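Local structure of papain-like protease (Human betacoronavirus 2c EMC/2012, 4RNA) at residues I6-T11 with H54-A59. The protein is a cysteine protease of the coronavirus papain-like family that probably cleaves the viral polyprotein. Numbering follows the deposited sequence.
Sequences IEVLVT and HSLYLA
T11 and Y57 make the closest side-chain contact between two parallel strands, 5-11 and 55-58, of the N-terminal ubiquitin-like domain of this coronavirus protease. The methyl CG2 of T11 rests on one face of the Y57 ring in a CH-pi contact, 3.7 Å from the ring centroid and 16° off its normal. It is directed there because the hydroxyl OG1 takes the place opposite the backbone N (chi1 -178°), where it meets the turn that follows, hydrogen-bonding N16 O and the backbone N atoms of D13 and G14. Thus the hydroxyl of T11 is bonded to the following turn while its methyl lies over the tyrosine, near CZ and CE2.

The backbones are joined by four hydrogen bonds in the alternating pattern of a parallel pair: L9 N to H54 O (2.8 Å), L56 N to L9 O, T11 N to L56 O (2.8 Å) and L58 N to T11 O (2.9 Å). L9 and T11 therefore use both their N-H and C=O groups on this neighbour.

On the buried face, V10 CG1 packs against L58 CB at 3.7 Å, the two side chains set at an angle to each other. Farther back, V8 CG2 approaches L56 CD1 less closely, at 4.1 Å. Along the face that carries T11 and Y57 the packing slackens toward L9 and S55, which are partly exposed and meet through L9 CB and S55 OG (3.8 Å), with F17 beside both. At the start of 54-59 the exposed H54 leads away from 6-11, and its ring meets that of F37 at a steep angle.

Both are interior strands of a mixed five-stranded sheet, 55-58 being the central one. Strand 18-23 runs antiparallel along the far edge of 5-11, strand 35-37 flanks 55-58, and helix 64-74 brings E66 against V10 and L58.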
loop_
_atom_site.group_PDB
_atom_site.type_symbol
_atom_site.label_atom_id
_atom_site.label_comp_id
_atom_site.label_asym_id
_atom_site.label_seq_id
_atom_site.Cartn_x
_atom_site.Cartn_y
_atom_site.Cartn_z
ATOM N N ILE A 6 -7.643 -6.536 37.894
ATOM C CA ILE A 6 -6.373 -7.115 37.470
ATOM C C ILE A 6 -5.375 -6.075 36.963
ATOM O O ILE A 6 -5.744 -4.957 36.592
ATOM C CB ILE A 6 -6.539 -8.234 36.440
ATOM C CG1 ILE A 6 -7.034 -7.672 35.094
ATOM C CG2 ILE A 6 -7.435 -9.321 37.005
ATOM C CD1 ILE A 6 -7.010 -8.686 33.989
ATOM N N GLU A 7 -4.106 -6.466 36.953
ATOM C CA GLU A 7 -3.033 -5.669 36.347
ATOM C C GLU A 7 -2.554 -6.438 35.112
ATOM O O GLU A 7 -2.407 -7.690 35.143
ATOM C CB GLU A 7 -1.901 -5.447 37.325
ATOM C CG GLU A 7 -2.170 -4.293 38.276
ATOM C CD GLU A 7 -0.918 -3.761 38.996
ATOM O OE1 GLU A 7 0.103 -4.483 39.032
ATOM O OE2 GLU A 7 -0.933 -2.614 39.532
ATOM N N VAL A 8 -2.392 -5.715 34.002
ATOM C CA VAL A 8 -1.863 -6.329 32.767
ATOM C C VAL A 8 -0.743 -5.441 32.298
ATOM O O VAL A 8 -0.739 -4.243 32.606
ATOM C CB VAL A 8 -2.908 -6.388 31.640
ATOM C CG1 VAL A 8 -3.960 -7.470 31.927
ATOM C CG2 VAL A 8 -3.538 -5.022 31.401
ATOM N N LEU A 9 0.150 -6.024 31.498
ATOM C CA LEU A 9 1.252 -5.233 30.921
ATOM C C LEU A 9 0.880 -5.050 29.439
ATOM O O LEU A 9 0.611 -6.015 28.693
ATOM C CB LEU A 9 2.599 -5.978 31.026
ATOM C CG LEU A 9 3.160 -6.182 32.465
ATOM C CD1 LEU A 9 4.427 -7.039 32.444
ATOM C CD2 LEU A 9 3.431 -4.889 33.184
ATOM N N VAL A 10 0.842 -3.817 29.038
ATOM C CA VAL A 10 0.426 -3.467 27.703
ATOM C C VAL A 10 1.617 -3.047 26.862
ATOM O O VAL A 10 2.402 -2.147 27.263
ATOM C CB VAL A 10 -0.696 -2.394 27.794
ATOM C CG1 VAL A 10 -1.094 -1.944 26.405
ATOM C CG2 VAL A 10 -1.961 -3.070 28.453
ATOM N N THR A 11 1.730 -3.598 25.657
ATOM C CA THR A 11 2.864 -3.176 24.802
ATOM C C THR A 11 2.400 -3.067 23.333
ATOM O O THR A 11 1.414 -3.697 22.921
ATOM C CB THR A 11 4.054 -4.193 24.959
ATOM O OG1 THR A 11 5.188 -3.820 24.193
ATOM C CG2 THR A 11 3.592 -5.624 24.350
ATOM N N HIS A 54 -0.341 -10.864 32.988
ATOM C CA HIS A 54 0.024 -11.138 31.572
ATOM C C HIS A 54 0.227 -9.891 30.731
ATOM O O HIS A 54 -0.220 -8.776 31.091
ATOM C CB HIS A 54 -1.013 -12.025 30.912
ATOM C CG HIS A 54 -0.916 -13.457 31.325
ATOM N ND1 HIS A 54 -0.254 -14.383 30.588
ATOM C CD2 HIS A 54 -1.391 -14.116 32.455
ATOM C CE1 HIS A 54 -0.333 -15.581 31.203
ATOM N NE2 HIS A 54 -1.024 -15.418 32.349
ATOM N N SER A 55 0.929 -10.095 29.615
ATOM C CA SER A 55 1.225 -9.071 28.592
ATOM C C SER A 55 0.168 -9.001 27.509
ATOM O O SER A 55 -0.181 -10.025 26.968
ATOM C CB SER A 55 2.555 -9.386 27.907
ATOM O OG SER A 55 3.563 -8.814 28.699
ATOM N N LEU A 56 -0.300 -7.790 27.172
ATOM C CA LEU A 56 -1.271 -7.621 26.082
ATOM C C LEU A 56 -0.712 -6.776 24.976
ATOM O O LEU A 56 -0.001 -5.768 25.224
ATOM C CB LEU A 56 -2.583 -6.989 26.574
ATOM C CG LEU A 56 -3.427 -7.780 27.559
ATOM C CD1 LEU A 56 -4.611 -6.864 27.918
ATOM C CD2 LEU A 56 -3.895 -9.143 26.971
ATOM N N TYR A 57 -1.061 -7.166 23.745
ATOM C CA TYR A 57 -0.620 -6.399 22.572
ATOM C C TYR A 57 -1.670 -5.393 22.170
ATOM O O TYR A 57 -2.700 -5.742 21.749
ATOM C CB TYR A 57 -0.266 -7.346 21.416
ATOM C CG TYR A 57 1.148 -7.686 21.540
ATOM C CD1 TYR A 57 1.555 -8.748 22.342
ATOM C CD2 TYR A 57 2.117 -6.876 20.923
ATOM C CE1 TYR A 57 2.913 -9.017 22.510
ATOM C CE2 TYR A 57 3.467 -7.164 21.048
ATOM C CZ TYR A 57 3.848 -8.204 21.866
ATOM O OH TYR A 57 5.196 -8.443 21.964
ATOM N N LEU A 58 -1.434 -4.110 22.358
ATOM C CA LEU A 58 -2.480 -3.099 22.051
ATOM C C LEU A 58 -2.411 -2.691 20.553
ATOM O O LEU A 58 -1.309 -2.522 20.001
ATOM C CB LEU A 58 -2.288 -1.841 22.924
ATOM C CG LEU A 58 -3.348 -0.717 22.777
ATOM C CD1 LEU A 58 -4.811 -1.127 23.176
ATOM C CD2 LEU A 58 -2.892 0.424 23.665
ATOM N N ALA A 59 -3.558 -2.565 19.871
ATOM C CA ALA A 59 -3.558 -2.247 18.400
ATOM C C ALA A 59 -4.059 -0.798 18.148
ATOM O O ALA A 59 -3.881 -0.286 17.058
ATOM C CB ALA A 59 -4.367 -3.260 17.574
#